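Local coordinates for protein alpha-fucosidase (Bifidobacterium bifidum, PDB 2EAB) that probably releases alpha-1,2-linked L-fucose from glycans by hydrolysis, this chain being the calcium-binding catalytic part of a much longer glycoside hydrolase family 95 protein, at residues A[69-81]-A[391-403]. Residues are numbered along the deposited sequence; the frame is centred on the assembly and turned at random.
Sequences RERVTFNEETLWT and SQLPSNLQGIWSV. With CA (calcium ion), chain C.
E77 reaches into the 391-403 loop, where two successive backbone amides and a calcium ion share its carboxylate oxygens. OE1 takes the N-H of Q392 at 2.8 Å, near the carboxylate plane on the syn side, while OE2 accepts from L393 N at 3.0 Å, from well above the plane. OE2 also binds calcium at 2.7 Å, beside L393 O on the same ion. A glutamate suits the place because its chain, extended beyond CG (chi2 165°), spans the gap and its charge answers that of the metal. One water receives from Q392 NE2 and donates to E77 OE1 and E76 OE1. I400 packs its CG2 against E77 CB (4.0 Å), and L393 CD1 meets W80 CD1 obliquely.

N75 uses both ends of its amide on S402: OD1 receives S402 OG at 3.0 Å on an in-plane lone pair, and ND2 gives a bent bond to S402 O (147°). Asparagine suits because its amide offers acceptor and donor side by side. With CG anti to the carbonyl carbon (chi1 -78°), the amide turns a face to I400 O, 2.9 Å from N75 CG.

S386 O, at the C-terminal end of helix 365-386, supplies the third protein ligand. Calcium, bound by E77 of the N-terminal beta region and L393 of the catalytic region, ties the two together. V403 packs on helix 42-50, and strand 69-76 runs between strands 59-63 and 140-145.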
ATOM      1  N   ARG A  69      15.228   4.257  30.538  1.00 12.55           N
ATOM      2  CA  ARG A  69      15.754   4.829  29.301  1.00 12.34           C
ATOM      3  C   ARG A  69      14.728   4.642  28.194  1.00 11.74           C
ATOM      4  O   ARG A  69      14.794   3.700  27.398  1.00 12.03           O
ATOM      5  CB  ARG A  69      17.126   4.253  28.932  1.00 12.80           C
ATOM      6  CG  ARG A  69      17.794   4.986  27.770  1.00 14.23           C
ATOM      7  CD  ARG A  69      19.290   4.739  27.735  1.00 16.87           C
ATOM      8  NE  ARG A  69      19.886   5.089  26.443  1.00 19.00           N
ATOM      9  CZ  ARG A  69      20.313   6.302  26.099  1.00 20.39           C
ATOM     10  NH1 ARG A  69      20.210   7.327  26.940  1.00 21.53           N
ATOM     11  NH2 ARG A  69      20.845   6.494  24.899  1.00 20.86           N
ATOM     12  N   GLU A  70      13.759   5.548  28.183  1.00 10.95           N
ATOM     13  CA  GLU A  70      12.705   5.534  27.188  1.00 10.26           C
ATOM     14  C   GLU A  70      13.276   5.819  25.802  1.00  9.73           C
ATOM     15  O   GLU A  70      14.239   6.579  25.653  1.00  9.79           O
ATOM     16  CB  GLU A  70      11.608   6.533  27.566  1.00 10.65           C
ATOM     17  CG  GLU A  70      10.527   6.765  26.508  1.00 10.69           C
ATOM     18  CD  GLU A  70       9.622   5.557  26.248  1.00 10.77           C
ATOM     19  OE1 GLU A  70      10.131   4.471  25.904  1.00  9.98           O
ATOM     20  OE2 GLU A  70       8.386   5.713  26.364  1.00 11.46           O
ATOM     21  N   ARG A  71      12.667   5.193  24.802  1.00  9.68           N
ATOM     22  CA  ARG A  71      13.134   5.260  23.428  1.00  9.30           C
ATOM     23  C   ARG A  71      11.947   5.390  22.484  1.00  9.16           C
ATOM     24  O   ARG A  71      10.969   4.641  22.593  1.00  9.11           O
ATOM     25  CB  ARG A  71      13.932   3.998  23.097  1.00  9.31           C
ATOM     26  CG  ARG A  71      14.550   3.978  21.712  1.00  9.08           C
ATOM     27  CD  ARG A  71      15.308   2.689  21.498  1.00  9.81           C
ATOM     28  NE  ARG A  71      15.815   2.593  20.131  1.00  9.73           N
ATOM     29  CZ  ARG A  71      16.522   1.574  19.649  1.00 10.50           C
ATOM     30  NH1 ARG A  71      16.824   0.528  20.412  1.00 11.67           N
ATOM     31  NH2 ARG A  71      16.931   1.599  18.386  1.00 11.27           N
ATOM     32  N   VAL A  72      12.044   6.356  21.575  1.00  8.67           N
ATOM     33  CA  VAL A  72      11.129   6.468  20.444  1.00  8.64           C
ATOM     34  C   VAL A  72      11.977   6.462  19.178  1.00  8.17           C
ATOM     35  O   VAL A  72      12.697   7.418  18.896  1.00  8.25           O
ATOM     36  CB  VAL A  72      10.270   7.751  20.509  1.00  8.89           C
ATOM     37  CG1 VAL A  72       9.317   7.822  19.317  1.00  9.33           C
ATOM     38  CG2 VAL A  72       9.504   7.820  21.825  1.00  9.82           C
ATOM     39  N   THR A  73      11.910   5.366  18.435  1.00  7.58           N
ATOM     40  CA  THR A  73      12.639   5.258  17.179  1.00  7.61           C
ATOM     41  C   THR A  73      12.014   6.235  16.182  1.00  7.59           C
ATOM     42  O   THR A  73      10.786   6.333  16.093  1.00  7.56           O
ATOM     43  CB  THR A  73      12.643   3.799  16.699  1.00  7.44           C
ATOM     44  OG1 THR A  73      13.329   2.995  17.671  1.00  8.19           O
ATOM     45  CG2 THR A  73      13.329   3.653  15.349  1.00  7.62           C
ATOM     46  N   PHE A  74      12.855   6.970  15.461  1.00  7.60           N
ATOM     47  CA  PHE A  74      12.410   8.138  14.707  1.00  7.49           C
ATOM     48  C   PHE A  74      12.673   8.017  13.213  1.00  7.05           C
ATOM     49  O   PHE A  74      13.741   7.547  12.799  1.00  7.28           O
ATOM     50  CB  PHE A  74      13.086   9.400  15.261  1.00  8.11           C
ATOM     51  CG  PHE A  74      12.550  10.677  14.682  1.00  8.21           C
ATOM     52  CD1 PHE A  74      11.405  11.268  15.203  1.00  8.81           C
ATOM     53  CD2 PHE A  74      13.179  11.280  13.597  1.00  8.16           C
ATOM     54  CE1 PHE A  74      10.902  12.447  14.662  1.00  9.08           C
ATOM     55  CE2 PHE A  74      12.678  12.456  13.047  1.00  8.50           C
ATOM     56  CZ  PHE A  74      11.534  13.039  13.583  1.00  9.07           C
ATOM     57  N   ASN A  75      11.695   8.467  12.423  1.00  6.66           N
ATOM     58  CA  ASN A  75      11.771   8.465  10.966  1.00  6.37           C
ATOM     59  C   ASN A  75      11.264   9.764  10.367  1.00  6.50           C
ATOM     60  O   ASN A  75      10.354  10.407  10.908  1.00  6.79           O
ATOM     61  CB  ASN A  75      10.895   7.353  10.383  1.00  6.80           C
ATOM     62  CG  ASN A  75      11.526   5.985  10.483  1.00  6.49           C
ATOM     63  OD1 ASN A  75      12.413   5.632   9.696  1.00  7.62           O
ATOM     64  ND2 ASN A  75      11.059   5.196  11.425  1.00  5.33           N
ATOM     65  N   GLU A  76      11.833  10.123   9.222  1.00  6.36           N
ATOM     66  CA  GLU A  76      11.216  11.092   8.319  1.00  6.55           C
ATOM     67  C   GLU A  76      11.232  10.490   6.910  1.00  6.38           C
ATOM     68  O   GLU A  76      12.253   9.943   6.465  1.00  6.44           O
ATOM     69  CB  GLU A  76      11.930  12.447   8.365  1.00  7.12           C
ATOM     70  CG  GLU A  76      11.065  13.634   7.914  1.00  7.70           C
ATOM     71  CD  GLU A  76      11.116  13.926   6.422  1.00  7.04           C
ATOM     72  OE1 GLU A  76      10.328  14.797   5.969  1.00  7.49           O
ATOM     73  OE2 GLU A  76      11.939  13.306   5.711  1.00  7.05           O
ATOM     74  N   GLU A  77      10.105  10.621   6.214  1.00  6.14           N
ATOM     75  CA  GLU A  77       9.830   9.890   4.969  1.00  6.03           C
ATOM     76  C   GLU A  77      10.825  10.131   3.834  1.00  5.93           C
ATOM     77  O   GLU A  77      10.935   9.297   2.936  1.00  5.93           O
ATOM     78  CB  GLU A  77       8.417  10.211   4.468  1.00  6.03           C
ATOM     79  CG  GLU A  77       8.236  11.694   4.160  1.00  6.50           C
ATOM     80  CD  GLU A  77       7.016  12.041   3.335  1.00  6.41           C
ATOM     81  OE1 GLU A  77       6.739  13.258   3.249  1.00  6.77           O
ATOM     82  OE2 GLU A  77       6.357  11.140   2.769  1.00  6.28           O
ATOM     83  N   THR A  78      11.511  11.271   3.849  1.00  5.95           N
ATOM     84  CA  THR A  78      12.400  11.616   2.739  1.00  6.02           C
ATOM     85  C   THR A  78      13.877  11.328   2.990  1.00  6.03           C
ATOM     86  O   THR A  78      14.713  11.689   2.159  1.00  6.24           O
ATOM     87  CB  THR A  78      12.246  13.095   2.283  1.00  6.22           C
ATOM     88  OG1 THR A  78      12.745  13.981   3.295  1.00  6.80           O
ATOM     89  CG2 THR A  78      10.791  13.433   1.977  1.00  6.80           C
ATOM     90  N   LEU A  79      14.205  10.675   4.107  1.00  5.79           N
ATOM     91  CA  LEU A  79      15.607  10.385   4.411  1.00  6.06           C
ATOM     92  C   LEU A  79      16.053   9.168   3.613  1.00  5.75           C
ATOM     93  O   LEU A  79      16.038   8.032   4.088  1.00  5.98           O
ATOM     94  CB  LEU A  79      15.848  10.213   5.914  1.00  6.46           C
ATOM     95  CG  LEU A  79      17.327  10.342   6.307  1.00  6.73           C
ATOM     96  CD1 LEU A  79      17.806  11.792   6.212  1.00  7.05           C
ATOM     97  CD2 LEU A  79      17.567   9.803   7.696  1.00  7.43           C
ATOM     98  N   TRP A  80      16.445   9.453   2.374  1.00  5.84           N
ATOM     99  CA  TRP A  80      16.753   8.463   1.358  1.00  5.96           C
ATOM    100  C   TRP A  80      18.153   8.708   0.802  1.00  5.85           C
ATOM    101  O   TRP A  80      18.457   9.812   0.353  1.00  6.00           O
ATOM    102  CB  TRP A  80      15.746   8.615   0.211  1.00  6.93           C
ATOM    103  CG  TRP A  80      14.573   7.686   0.243  1.00  6.04           C
ATOM    104  CD1 TRP A  80      13.361   7.871   0.853  1.00  7.43           C
ATOM    105  CD2 TRP A  80      14.503   6.427  -0.417  1.00  7.47           C
ATOM    106  NE1 TRP A  80      12.546   6.780   0.610  1.00  7.18           N
ATOM    107  CE2 TRP A  80      13.229   5.882  -0.168  1.00  7.88           C
ATOM    108  CE3 TRP A  80      15.406   5.708  -1.211  1.00  7.63           C
ATOM    109  CZ2 TRP A  80      12.839   4.636  -0.674  1.00  7.83           C
ATOM    110  CZ3 TRP A  80      15.024   4.480  -1.712  1.00  7.67           C
ATOM    111  CH2 TRP A  80      13.751   3.954  -1.438  1.00  7.49           C
ATOM    112  N   THR A  81      18.999   7.683   0.836  1.00  5.82           N
ATOM    113  CA  THR A  81      20.253   7.723   0.089  1.00  5.89           C
ATOM    114  C   THR A  81      19.976   7.401  -1.386  1.00  5.43           C
ATOM    115  O   THR A  81      18.858   7.045  -1.750  1.00  5.68           O
ATOM    116  CB  THR A  81      21.294   6.738   0.649  1.00  6.03           C
ATOM    117  OG1 THR A  81      20.738   5.421   0.646  1.00  5.88           O
ATOM    118  CG2 THR A  81      21.722   7.118   2.066  1.00  7.12           C
ATOM    119  N   SER A 391       1.837  14.236   2.260  1.00  8.31           N
ATOM    120  CA  SER A 391       3.080  13.464   2.258  1.00  7.84           C
ATOM    121  C   SER A 391       3.828  13.713   0.966  1.00  7.13           C
ATOM    122  O   SER A 391       3.220  13.843  -0.106  1.00  7.46           O
ATOM    123  CB  SER A 391       2.802  11.965   2.362  1.00  7.54           C
ATOM    124  OG  SER A 391       2.311  11.613   3.639  1.00  7.44           O
ATOM    125  N   GLN A 392       5.148  13.767   1.058  1.00  6.61           N
ATOM    126  CA  GLN A 392       5.951  13.894  -0.147  1.00  6.59           C
ATOM    127  C   GLN A 392       6.093  12.578  -0.901  1.00  6.37           C
ATOM    128  O   GLN A 392       6.300  12.589  -2.109  1.00  6.94           O
ATOM    129  CB  GLN A 392       7.322  14.477   0.173  1.00  6.57           C
ATOM    130  CG  GLN A 392       7.253  15.883   0.735  1.00  7.55           C
ATOM    131  CD  GLN A 392       8.578  16.589   0.661  1.00  7.06           C
ATOM    132  OE1 GLN A 392       9.005  17.007  -0.410  1.00  8.47           O
ATOM    133  NE2 GLN A 392       9.243  16.721   1.800  1.00  7.28           N
ATOM    134  N   LEU A 393       5.984  11.460  -0.186  1.00  6.23           N
ATOM    135  CA  LEU A 393       6.150  10.132  -0.764  1.00  6.01           C
ATOM    136  C   LEU A 393       5.039   9.208  -0.280  1.00  6.04           C
ATOM    137  O   LEU A 393       4.519   9.392   0.819  1.00  5.92           O
ATOM    138  CB  LEU A 393       7.524   9.556  -0.397  1.00  6.01           C
ATOM    139  CG  LEU A 393       8.712  10.263  -1.065  1.00  6.19           C
ATOM    140  CD1 LEU A 393      10.028   9.871  -0.418  1.00  7.36           C
ATOM    141  CD2 LEU A 393       8.750  10.017  -2.568  1.00  7.10           C
ATOM    142  N   PRO A 394       4.681   8.200  -1.095  1.00  6.16           N
ATOM    143  CA  PRO A 394       3.688   7.240  -0.638  1.00  6.15           C
ATOM    144  C   PRO A 394       4.308   6.357   0.436  1.00  5.68           C
ATOM    145  O   PRO A 394       5.524   6.436   0.697  1.00  5.67           O
ATOM    146  CB  PRO A 394       3.375   6.432  -1.902  1.00  6.94           C
ATOM    147  CG  PRO A 394       4.570   6.570  -2.758  1.00  7.03           C
ATOM    148  CD  PRO A 394       5.190   7.888  -2.443  1.00  6.25           C
ATOM    149  N   SER A 395       3.487   5.520   1.056  1.00  5.72           N
ATOM    150  CA  SER A 395       4.006   4.515   1.966  1.00  5.86           C
ATOM    151  C   SER A 395       4.995   3.602   1.235  1.00  5.70           C
ATOM    152  O   SER A 395       4.764   3.211   0.090  1.00  6.16           O
ATOM    153  CB  SER A 395       2.857   3.698   2.543  1.00  6.59           C
ATOM    154  OG  SER A 395       2.010   3.253   1.502  1.00  7.19           O
ATOM    155  N   ASN A 396       6.109   3.289   1.894  1.00  5.69           N
ATOM    156  CA  ASN A 396       7.097   2.360   1.344  1.00  5.47           C
ATOM    157  C   ASN A 396       6.867   0.948   1.914  1.00  5.42           C
ATOM    158  O   ASN A 396       5.800   0.674   2.474  1.00  5.69           O
ATOM    159  CB  ASN A 396       8.543   2.888   1.531  1.00  5.56           C
ATOM    160  CG  ASN A 396       8.939   3.070   2.988  1.00  5.82           C
ATOM    161  OD1 ASN A 396       8.700   2.203   3.826  1.00  5.76           O
ATOM    162  ND2 ASN A 396       9.602   4.191   3.283  1.00  6.38           N
ATOM    163  N   LEU A 397       7.830   0.043   1.753  1.00  5.12           N
ATOM    164  CA  LEU A 397       7.656  -1.332   2.237  1.00  5.38           C
ATOM    165  C   LEU A 397       7.384  -1.409   3.738  1.00  5.41           C
ATOM    166  O   LEU A 397       6.888  -2.432   4.221  1.00  5.86           O
ATOM    167  CB  LEU A 397       8.883  -2.195   1.921  1.00  5.45           C
ATOM    168  CG  LEU A 397       9.070  -2.713   0.498  1.00  5.49           C
ATOM    169  CD1 LEU A 397      10.378  -3.468   0.415  1.00  5.81           C
ATOM    170  CD2 LEU A 397       7.912  -3.612   0.082  1.00  6.22           C
ATOM    171  N   GLN A 398       7.712  -0.338   4.462  1.00  5.45           N
ATOM    172  CA  GLN A 398       7.534  -0.273   5.908  1.00  5.74           C
ATOM    173  C   GLN A 398       6.674   0.915   6.334  1.00  5.90           C
ATOM    174  O   GLN A 398       6.658   1.290   7.507  1.00  5.89           O
ATOM    175  CB  GLN A 398       8.900  -0.270   6.614  1.00  5.73           C
ATOM    176  CG  GLN A 398       9.653  -1.571   6.369  1.00  6.12           C
ATOM    177  CD  GLN A 398      11.004  -1.664   7.057  1.00  5.88           C
ATOM    178  OE1 GLN A 398      11.256  -1.013   8.074  1.00  7.39           O
ATOM    179  NE2 GLN A 398      11.869  -2.511   6.523  1.00  5.02           N
ATOM    180  N   GLY A 399       5.925   1.469   5.380  1.00  6.06           N
ATOM    181  CA  GLY A 399       5.112   2.653   5.629  1.00  6.34           C
ATOM    182  C   GLY A 399       6.037   3.849   5.678  1.00  5.94           C
ATOM    183  O   GLY A 399       6.428   4.385   4.638  1.00  6.06           O
ATOM    184  N   ILE A 400       6.366   4.262   6.902  1.00  6.01           N
ATOM    185  CA  ILE A 400       7.447   5.210   7.161  1.00  6.31           C
ATOM    186  C   ILE A 400       8.351   4.757   8.317  1.00  6.21           C
ATOM    187  O   ILE A 400       9.267   5.492   8.695  1.00  6.56           O
ATOM    188  CB  ILE A 400       6.935   6.658   7.485  1.00  6.47           C
ATOM    189  CG1 ILE A 400       5.994   6.672   8.702  1.00  6.67           C
ATOM    190  CG2 ILE A 400       6.334   7.321   6.256  1.00  7.15           C
ATOM    191  CD1 ILE A 400       5.686   8.064   9.218  1.00  7.23           C
ATOM    192  N   TRP A 401       8.107   3.568   8.869  1.00  6.18           N
ATOM    193  CA  TRP A 401       8.728   3.162  10.137  1.00  6.38           C
ATOM    194  C   TRP A 401       9.855   2.164   9.929  1.00  6.36           C
ATOM    195  O   TRP A 401       9.643   1.111   9.344  1.00  6.49           O
ATOM    196  CB  TRP A 401       7.669   2.584  11.093  1.00  6.66           C
ATOM    197  CG  TRP A 401       6.580   3.570  11.388  1.00  6.27           C
ATOM    198  CD1 TRP A 401       6.643   4.602  12.273  1.00  6.24           C
ATOM    199  CD2 TRP A 401       5.283   3.642  10.777  1.00  5.86           C
ATOM    200  NE1 TRP A 401       5.462   5.310  12.270  1.00  6.64           N
ATOM    201  CE2 TRP A 401       4.614   4.749  11.351  1.00  5.98           C
ATOM    202  CE3 TRP A 401       4.624   2.885   9.798  1.00  6.53           C
ATOM    203  CZ2 TRP A 401       3.309   5.107  10.994  1.00  6.54           C
ATOM    204  CZ3 TRP A 401       3.331   3.245   9.440  1.00  6.61           C
ATOM    205  CH2 TRP A 401       2.690   4.351  10.033  1.00  6.78           C
ATOM    206  N   SER A 402      11.048   2.487  10.424  1.00  6.39           N
ATOM    207  CA  SER A 402      12.195   1.587  10.310  1.00  6.44           C
ATOM    208  C   SER A 402      13.194   1.864  11.417  1.00  6.76           C
ATOM    209  O   SER A 402      13.242   2.967  11.949  1.00  6.63           O
ATOM    210  CB  SER A 402      12.883   1.748   8.961  1.00  6.62           C
ATOM    211  OG  SER A 402      13.532   3.001   8.901  1.00  6.54           O
ATOM    212  N   VAL A 403      13.993   0.849  11.729  1.00  6.60           N
ATOM    213  CA  VAL A 403      15.069   0.966  12.710  1.00  6.91           C
ATOM    214  C   VAL A 403      16.448   0.767  12.072  1.00  6.87           C
ATOM    215  O   VAL A 403      17.458   1.196  12.626  1.00  7.12           O
ATOM    216  CB  VAL A 403      14.869  -0.027  13.892  1.00  7.14           C
ATOM    217  CG1 VAL A 403      15.173  -1.459  13.477  1.00  8.12           C
ATOM    218  CG2 VAL A 403      15.706   0.380  15.101  1.00  7.60           C
TER
HETATM  219 CA    CA C 899       4.981   8.943   3.430  1.00  8.30          CA
HETATM  220  O   HOH W   1       8.206  15.306   4.147  1.00  7.83           O
HETATM  221  O   HOH W   2       9.758   6.910   2.049  1.00  7.61           O